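Local coordinates for protein Tni2 (Pseudomonas fluorescens, PDB 6B12) that probably acts as an immunity protein, binding and neutralising a cognate interbacterial toxin of the type VI secretion kind, with which it forms a two-protein complex, at residues 3-8 against 35-40; 110-115 against 123-128; 53-58 against 66-71. All blocks are in the same frame, centred on the assembly; numbering follows the deposited sequence.

Interaction 1: residues 3-8 against 35-40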
# COMPACT_ATOMS: atom_id res chain seq x y z
N SER C 3 -21.86 -5.61 -8.81
CA SER C 3 -22.31 -6.49 -7.74
C SER C 3 -21.42 -7.74 -7.72
O SER C 3 -20.76 -8.06 -8.70
CB SER C 3 -23.77 -6.95 -7.95
OG SER C 3 -24.65 -5.83 -8.09
N ASP C 4 -21.47 -8.46 -6.59
CA ASP C 4 -20.82 -9.77 -6.48
C ASP C 4 -19.35 -9.74 -6.91
O ASP C 4 -18.88 -10.57 -7.68
CB ASP C 4 -21.60 -10.81 -7.30
CG ASP C 4 -23.05 -10.88 -6.91
OD1 ASP C 4 -23.32 -10.93 -5.69
OD2 ASP C 4 -23.91 -10.85 -7.81
N PHE C 5 -18.64 -8.75 -6.40
CA PHE C 5 -17.23 -8.54 -6.75
C PHE C 5 -16.35 -9.51 -5.97
O PHE C 5 -16.32 -9.48 -4.73
CB PHE C 5 -16.85 -7.10 -6.44
CG PHE C 5 -15.38 -6.83 -6.48
CD1 PHE C 5 -14.71 -6.80 -7.69
CD2 PHE C 5 -14.69 -6.53 -5.32
CE1 PHE C 5 -13.33 -6.52 -7.74
CE2 PHE C 5 -13.31 -6.24 -5.35
CZ PHE C 5 -12.65 -6.23 -6.57
N GLU C 6 -15.64 -10.37 -6.69
CA GLU C 6 -14.85 -11.43 -6.08
C GLU C 6 -13.45 -11.40 -6.66
O GLU C 6 -13.27 -11.16 -7.85
CB GLU C 6 -15.50 -12.83 -6.30
CG GLU C 6 -16.73 -12.96 -5.44
CD GLU C 6 -17.45 -14.32 -5.53
OE1 GLU C 6 -17.33 -15.02 -6.55
OE2 GLU C 6 -18.16 -14.64 -4.57
N ARG C 7 -12.46 -11.62 -5.80
CA ARG C 7 -11.07 -11.69 -6.22
C ARG C 7 -10.59 -13.12 -5.98
O ARG C 7 -10.79 -13.66 -4.90
CB ARG C 7 -10.23 -10.69 -5.44
CG ARG C 7 -10.41 -9.27 -5.93
CD ARG C 7 -10.00 -8.31 -4.84
NE ARG C 7 -10.99 -8.29 -3.78
CZ ARG C 7 -10.73 -7.99 -2.51
NH1 ARG C 7 -9.50 -7.71 -2.12
NH2 ARG C 7 -11.72 -7.96 -1.61
N ILE C 8 -9.99 -13.73 -6.99
CA ILE C 8 -9.64 -15.14 -6.93
C ILE C 8 -8.12 -15.23 -6.85
O ILE C 8 -7.41 -14.74 -7.73
CB ILE C 8 -10.19 -15.93 -8.12
CG1 ILE C 8 -11.74 -15.88 -8.16
CG2 ILE C 8 -9.84 -17.40 -7.97
CD1 ILE C 8 -12.26 -14.77 -9.03
N VAL C 35 -5.19 -13.41 -9.13
CA VAL C 35 -5.06 -13.53 -10.57
C VAL C 35 -6.34 -13.19 -11.31
O VAL C 35 -6.31 -13.10 -12.54
CB VAL C 35 -4.57 -14.94 -10.98
CG1 VAL C 35 -3.16 -15.20 -10.39
CG2 VAL C 35 -5.56 -16.03 -10.50
N GLU C 36 -7.46 -13.03 -10.61
CA GLU C 36 -8.70 -12.69 -11.31
C GLU C 36 -9.58 -11.83 -10.41
O GLU C 36 -9.66 -12.08 -9.20
CB GLU C 36 -9.48 -13.94 -11.73
CG GLU C 36 -10.88 -13.57 -12.27
CD GLU C 36 -11.60 -14.71 -12.91
OE1 GLU C 36 -10.98 -15.77 -13.08
OE2 GLU C 36 -12.80 -14.53 -13.22
N ALA C 37 -10.19 -10.80 -11.01
CA ALA C 37 -11.28 -10.06 -10.39
C ALA C 37 -12.52 -10.27 -11.25
O ALA C 37 -12.44 -10.15 -12.48
CB ALA C 37 -10.96 -8.57 -10.28
N ARG C 38 -13.63 -10.63 -10.62
CA ARG C 38 -14.85 -10.96 -11.33
C ARG C 38 -16.00 -10.22 -10.67
O ARG C 38 -16.00 -10.01 -9.45
CB ARG C 38 -15.05 -12.50 -11.28
CG ARG C 38 -16.37 -13.06 -11.67
CD ARG C 38 -16.31 -14.60 -11.51
NE ARG C 38 -16.30 -15.04 -10.11
CZ ARG C 38 -15.75 -16.17 -9.67
NH1 ARG C 38 -15.13 -17.00 -10.51
NH2 ARG C 38 -15.81 -16.48 -8.38
N TRP C 39 -16.99 -9.81 -11.47
CA TRP C 39 -18.14 -9.10 -10.90
C TRP C 39 -19.33 -9.21 -11.83
O TRP C 39 -19.21 -9.60 -12.99
CB TRP C 39 -17.82 -7.61 -10.63
CG TRP C 39 -17.53 -6.80 -11.90
CD1 TRP C 39 -18.42 -6.00 -12.59
CD2 TRP C 39 -16.28 -6.71 -12.61
NE1 TRP C 39 -17.80 -5.43 -13.68
CE2 TRP C 39 -16.49 -5.85 -13.72
CE3 TRP C 39 -15.01 -7.29 -12.43
CZ2 TRP C 39 -15.48 -5.55 -14.63
CZ3 TRP C 39 -14.01 -7.00 -13.34
CH2 TRP C 39 -14.25 -6.13 -14.42
N ARG C 40 -20.52 -8.86 -11.30
CA ARG C 40 -21.72 -8.80 -12.11
C ARG C 40 -22.06 -7.36 -12.48
O ARG C 40 -21.97 -6.46 -11.64
CB ARG C 40 -22.92 -9.42 -11.37
CG ARG C 40 -24.16 -9.41 -12.24
CD ARG C 40 -25.33 -10.15 -11.60
NE ARG C 40 -25.77 -9.55 -10.34
CZ ARG C 40 -26.63 -8.52 -10.25
NH1 ARG C 40 -27.15 -7.95 -11.33
NH2 ARG C 40 -26.95 -8.07 -9.05
O HOH W 1 -24.99 -5.78 -10.65
O HOH W 2 -18.79 -13.13 -8.81
O HOH W 3 -26.19 -9.85 -7.04
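Glu-6 OE1 is held from two directions, by a short salt bridge from Arg-38 NH2 (2.8 Å) and by a weak bond from a water. The two side chains lie alongside each other; OE1 sits at the edge of the guanidinium, although the carboxylate plane is turned 58° from it. One face of the same guanidinium is covered by Ile-8 CD1, which lies 3.8 Å from Arg-38 CZ. That water also donates to Asp-4 O, linking the chain corner at Asp-4 to the salt bridge.

At the far end Arg-40 NE and Asp-4 OD2 form a long salt bridge (3.4 Å) whose hydrogen bond is weak, reinforced by a water that donates to OD2 and accepts from NH2; Arg-40 NH1 bonds Gln-42 O. The strands run antiparallel, Arg-40 N giving Ser-3 O a 2.7 Å bond. A bulge between Ser-3 and Glu-6 shifts the register by one, and a classic bulge sets Val-35 and Glu-36 opposite Ile-8. Away from the charged groups, Phe-5 CE1 touches Ala-37 CB, and both pack against strand 54-58. Paired charges and bridging waters on the Glu-6 and Arg-38 face suit a partly exposed surface, while Phe-5 and Ala-37 are buried.

Interaction 2: residues 110-115 against 123-128; sequences WFEQFP and TCMFSR
Trp-110 O accepts a nearly linear bond from the backbone N of Met-125, modelled as selenomethionine, at 2.7 Å and 177°. The next bond of the ladder is poorer: Glu-112 N reaches Thr-123 O at 3.2 Å from above the carbonyl plane. Beyond it the strands part, and a water takes over, donating to Glu-112 O and accepting from Thr-123 N. A second water joins the same threonine to Phe-114, accepting from Phe-114 N and donating to Thr-123 OG1, a hydroxyl that is also bonded to Asp-138.

Trp-110 NE1 has a weak, bent bond to Glu-112 OE2 within its own strand. Both carboxylate oxygens of Glu-112 are further engaged by backbone of the partner protein, so this residue joins the indole to the interface. Placed between the backbone N and the carbonyl carbon (chi1 70°), the indole turns one face to Met-125. There Met-125 CG makes a CH-pi contact 3.6 Å from the centroid of the Trp-110 five-membered ring, while the selenium stands farther off and oblique.

On the reverse side of the hairpin Cys-124 SG approaches the Phe-111 ring obliquely, 3.8 Å from CE1. The edge of that ring meets Thr-123 O, and the edge of Phe-114 comes to Thr-123 OG1.

Strand 121-128 lies between 102-112 and 134-140 in an antiparallel sheet: Cys-124 and Phe-126 bond the backbone of Val-137 and Phe-135, and Met-125 touches Met-134. Phe-111 packs against the hairpin of strands 54-58 and 64-70, whereas Trp-110, Glu-112 and Phe-114 pack against the partner protein.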
# COMPACT_ATOMS: atom_id res chain seq x y z
N TRP C 110 -0.36 0.55 -4.04
CA TRP C 110 -1.49 -0.06 -3.34
C TRP C 110 -2.58 1.00 -3.19
O TRP C 110 -2.35 2.18 -3.47
CB TRP C 110 -1.09 -0.64 -1.98
CG TRP C 110 -0.73 0.34 -0.86
CD1 TRP C 110 -1.59 0.96 -0.00
CD2 TRP C 110 0.59 0.74 -0.47
NE1 TRP C 110 -0.90 1.75 0.88
CE2 TRP C 110 0.45 1.62 0.63
CE3 TRP C 110 1.87 0.45 -0.93
CZ2 TRP C 110 1.54 2.22 1.25
CZ3 TRP C 110 2.96 1.04 -0.30
CH2 TRP C 110 2.78 1.92 0.77
N PHE C 111 -3.76 0.57 -2.74
CA PHE C 111 -4.91 1.47 -2.61
C PHE C 111 -5.18 1.79 -1.15
O PHE C 111 -4.92 0.97 -0.27
CB PHE C 111 -6.18 0.83 -3.20
CG PHE C 111 -6.11 0.56 -4.67
CD1 PHE C 111 -6.21 1.60 -5.59
CD2 PHE C 111 -5.92 -0.74 -5.14
CE1 PHE C 111 -6.13 1.35 -6.96
CE2 PHE C 111 -5.85 -0.99 -6.50
CZ PHE C 111 -5.96 0.04 -7.42
N GLU C 112 -5.71 2.98 -0.90
CA GLU C 112 -6.27 3.32 0.41
C GLU C 112 -7.58 4.04 0.19
O GLU C 112 -7.87 4.52 -0.91
CB GLU C 112 -5.34 4.22 1.23
CG GLU C 112 -3.99 3.61 1.56
CD GLU C 112 -4.06 2.54 2.65
OE1 GLU C 112 -5.13 2.33 3.27
OE2 GLU C 112 -3.01 1.90 2.86
N GLN C 113 -8.38 4.13 1.24
CA GLN C 113 -9.65 4.83 1.17
C GLN C 113 -9.65 5.95 2.21
O GLN C 113 -9.42 5.70 3.40
CB GLN C 113 -10.82 3.87 1.40
CG GLN C 113 -12.09 4.33 0.70
CD GLN C 113 -13.28 3.43 0.97
OE1 GLN C 113 -13.13 2.26 1.33
NE2 GLN C 113 -14.48 3.99 0.81
N PHE C 114 -9.89 7.17 1.75
CA PHE C 114 -10.05 8.34 2.61
C PHE C 114 -11.43 8.94 2.41
O PHE C 114 -12.10 8.65 1.42
CB PHE C 114 -8.97 9.39 2.30
CG PHE C 114 -7.57 8.94 2.63
CD1 PHE C 114 -7.07 9.08 3.91
CD2 PHE C 114 -6.78 8.36 1.66
CE1 PHE C 114 -5.77 8.66 4.22
CE2 PHE C 114 -5.47 7.91 1.95
CZ PHE C 114 -4.98 8.08 3.24
N PRO C 115 -11.89 9.78 3.33
CA PRO C 115 -13.14 10.51 3.10
C PRO C 115 -13.06 11.36 1.84
O PRO C 115 -12.04 12.00 1.56
CB PRO C 115 -13.31 11.38 4.35
CG PRO C 115 -12.12 11.10 5.22
CD PRO C 115 -11.41 9.90 4.72
N THR C 123 -8.15 6.38 -4.15
CA THR C 123 -6.78 6.78 -3.84
C THR C 123 -5.83 5.64 -4.15
O THR C 123 -6.06 4.50 -3.74
CB THR C 123 -6.64 7.15 -2.36
OG1 THR C 123 -7.52 8.23 -2.04
CG2 THR C 123 -5.20 7.58 -2.06
N CYS C 124 -4.72 5.95 -4.83
CA CYS C 124 -3.68 4.95 -5.05
C CYS C 124 -2.36 5.56 -4.62
O CYS C 124 -2.10 6.75 -4.86
CB CYS C 124 -3.65 4.50 -6.51
SG CYS C 124 -2.67 3.01 -6.82
N MSE C 125 -1.57 4.75 -3.93
CA MSE C 125 -0.30 5.21 -3.36
C MSE C 125 0.77 5.03 -4.42
O MSE C 125 0.89 3.96 -5.01
CB MSE C 125 0.01 4.43 -2.08
CG MSE C 125 -1.11 4.49 -1.05
SE MSE C 125 -1.61 6.32 -0.55
CE MSE C 125 0.15 6.79 0.04
N PHE C 126 1.56 6.08 -4.64
CA PHE C 126 2.50 6.18 -5.76
C PHE C 126 3.91 6.28 -5.19
O PHE C 126 4.16 7.11 -4.32
CB PHE C 126 2.14 7.42 -6.58
CG PHE C 126 3.12 7.81 -7.67
CD1 PHE C 126 2.96 7.34 -8.97
CD2 PHE C 126 4.12 8.75 -7.43
CE1 PHE C 126 3.82 7.75 -9.98
CE2 PHE C 126 4.97 9.17 -8.44
CZ PHE C 126 4.84 8.67 -9.71
N SER C 127 4.81 5.40 -5.65
CA SER C 127 6.21 5.41 -5.23
C SER C 127 7.02 6.12 -6.31
O SER C 127 7.16 5.61 -7.42
CB SER C 127 6.71 3.99 -5.01
OG SER C 127 8.04 4.02 -4.48
N ARG C 128 7.56 7.30 -5.96
CA ARG C 128 8.34 8.08 -6.92
C ARG C 128 9.65 7.35 -7.23
O ARG C 128 10.36 6.93 -6.33
CB ARG C 128 8.62 9.47 -6.35
CG ARG C 128 9.45 10.36 -7.25
CD ARG C 128 9.34 11.81 -6.81
NE ARG C 128 9.98 12.08 -5.51
CZ ARG C 128 9.91 13.25 -4.88
NH1 ARG C 128 9.22 14.26 -5.41
NH2 ARG C 128 10.50 13.39 -3.70
O HOH W 4 -9.51 4.02 -2.72
O HOH W 5 -9.91 7.76 -1.02

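Interaction 3: residues 53-58 against 66-71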
# COMPACT_ATOMS: atom_id res chain seq x y z
N GLY C 53 -0.61 -11.39 -11.49
CA GLY C 53 -1.18 -10.79 -10.31
C GLY C 53 -1.77 -9.42 -10.59
O GLY C 53 -1.34 -8.68 -11.50
N LEU C 54 -2.79 -9.07 -9.80
CA LEU C 54 -3.43 -7.77 -9.91
C LEU C 54 -3.99 -7.38 -8.55
O LEU C 54 -4.18 -8.22 -7.68
CB LEU C 54 -4.54 -7.78 -10.96
CG LEU C 54 -5.72 -8.74 -10.70
CD1 LEU C 54 -6.88 -8.05 -9.98
CD2 LEU C 54 -6.24 -9.35 -12.01
N LEU C 55 -4.24 -6.09 -8.38
CA LEU C 55 -4.87 -5.57 -7.18
C LEU C 55 -6.08 -4.81 -7.67
O LEU C 55 -5.94 -3.90 -8.49
CB LEU C 55 -3.89 -4.67 -6.41
CG LEU C 55 -4.21 -4.20 -5.00
CD1 LEU C 55 -4.38 -5.38 -4.01
CD2 LEU C 55 -3.08 -3.28 -4.55
N ALA C 56 -7.27 -5.20 -7.19
CA ALA C 56 -8.51 -4.62 -7.72
C ALA C 56 -9.37 -4.10 -6.58
O ALA C 56 -9.49 -4.76 -5.54
CB ALA C 56 -9.34 -5.67 -8.51
N ILE C 57 -9.97 -2.92 -6.79
CA ILE C 57 -10.97 -2.40 -5.87
C ILE C 57 -12.17 -1.94 -6.68
O ILE C 57 -12.07 -1.63 -7.87
CB ILE C 57 -10.46 -1.22 -4.99
CG1 ILE C 57 -9.93 -0.09 -5.88
CG2 ILE C 57 -9.38 -1.71 -4.00
CD1 ILE C 57 -9.89 1.27 -5.19
N VAL C 58 -13.32 -1.95 -6.04
CA VAL C 58 -14.49 -1.30 -6.62
C VAL C 58 -14.50 0.14 -6.14
O VAL C 58 -14.46 0.40 -4.93
CB VAL C 58 -15.78 -2.03 -6.23
CG1 VAL C 58 -16.99 -1.25 -6.73
CG2 VAL C 58 -15.78 -3.48 -6.81
N ALA C 66 -10.89 0.07 -10.06
CA ALA C 66 -9.50 0.46 -10.23
C ALA C 66 -8.67 -0.81 -10.16
O ALA C 66 -8.82 -1.59 -9.21
CB ALA C 66 -9.05 1.46 -9.17
N ILE C 67 -7.82 -1.02 -11.15
CA ILE C 67 -7.09 -2.27 -11.30
C ILE C 67 -5.62 -1.93 -11.39
O ILE C 67 -5.21 -1.28 -12.34
CB ILE C 67 -7.51 -3.03 -12.58
CG1 ILE C 67 -9.03 -3.23 -12.68
CG2 ILE C 67 -6.75 -4.35 -12.63
CD1 ILE C 67 -9.57 -4.12 -11.67
N LEU C 68 -4.83 -2.41 -10.43
CA LEU C 68 -3.37 -2.28 -10.50
C LEU C 68 -2.83 -3.59 -11.06
O LEU C 68 -2.92 -4.63 -10.41
CB LEU C 68 -2.81 -1.97 -9.13
CG LEU C 68 -1.31 -1.70 -9.12
CD1 LEU C 68 -0.93 -0.53 -10.03
CD2 LEU C 68 -0.93 -1.43 -7.68
N TRP C 69 -2.26 -3.52 -12.26
CA TRP C 69 -2.00 -4.66 -13.12
C TRP C 69 -0.50 -4.95 -13.13
O TRP C 69 0.27 -4.09 -13.56
CB TRP C 69 -2.49 -4.31 -14.52
CG TRP C 69 -2.56 -5.37 -15.57
CD1 TRP C 69 -1.64 -5.60 -16.58
CD2 TRP C 69 -3.65 -6.25 -15.80
NE1 TRP C 69 -2.11 -6.60 -17.40
CE2 TRP C 69 -3.34 -7.00 -16.95
CE3 TRP C 69 -4.88 -6.47 -15.15
CZ2 TRP C 69 -4.20 -7.98 -17.44
CZ3 TRP C 69 -5.73 -7.44 -15.65
CH2 TRP C 69 -5.39 -8.17 -16.78
N ASN C 70 -0.10 -6.14 -12.69
CA ASN C 70 1.34 -6.44 -12.64
C ASN C 70 1.87 -6.63 -14.05
O ASN C 70 1.29 -7.37 -14.85
CB ASN C 70 1.62 -7.69 -11.80
CG ASN C 70 1.45 -7.44 -10.33
OD1 ASN C 70 1.31 -6.29 -9.90
ND2 ASN C 70 1.46 -8.51 -9.54
N ASP C 71 3.02 -6.00 -14.35
CA ASP C 71 3.58 -6.02 -15.70
C ASP C 71 4.73 -7.00 -15.88
O ASP C 71 5.19 -7.19 -17.01
CB ASP C 71 4.04 -4.62 -16.12
CG ASP C 71 2.86 -3.66 -16.34
OD1 ASP C 71 1.83 -4.08 -16.91
OD2 ASP C 71 2.96 -2.48 -15.94
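Leu-54 CD2 leans obliquely on the indole of Trp-69, 4.1 Å from CZ3. The leucine reaches it with CG lodged between the backbone N and the carbonyl carbon (chi1 62°). On the same face Ala-56 and Ile-67 form a non-hydrogen-bonded pair, the isoleucine turning CD1 toward the neighbouring strand, 3.5 Å from Ala-56 CB.

The other face carries the hydrogen-bonded pairs. Leu-55 and Leu-68 share nearly the same extended first torsion, and they meet at their roots, CB to CB at 4.0 Å. Next to them Ile-57 sets its CG1 branch alongside Ala-66 CB, 3.7 Å away. Between the two layers the backbones grip each other in both directions, with Leu-68 N bonding Leu-55 O at 2.7 Å.

Asn-70 ends the ladder: its N bonds Gly-53 O, while its ND2 turns instead to Arg-52 O and its OD1 to a basic side chain of the partner protein. Gly-53 has a positive phi (107°), which, with Asn-70 ND2 close by, suits a residue without a side chain.

Adjacent antiparallel strands joined by a short loop form a beta hairpin, here with apolar pairs on both faces. It begins a four-strand antiparallel meander that continues through 78-84 to 90-92.

Interaction 3 lies near the middle of the chain, and interactions 1 and 2 flank it on opposite sides of the chain's centre, their own centres about 21 Å apart. Phe-5 of interaction 1 packs on Ala-56 and Val-58, Ala-37 on Leu-54 and Ala-56, and Phe-111 of interaction 2 on Leu-55, Ile-57 and Ala-66, so the central hairpin packs against a neighbour on each face. All three contacts pair antiparallel strands, each in a different sheet. Chemistry follows position: 53-58 with 66-71 is buried and chiefly apolar, 110-115 with 123-128 is buried but adds aromatic and water-bridged links beside the partner protein, and 3-8 with 35-40, partly buried, adds salt bridges and waters to its backbone ladder.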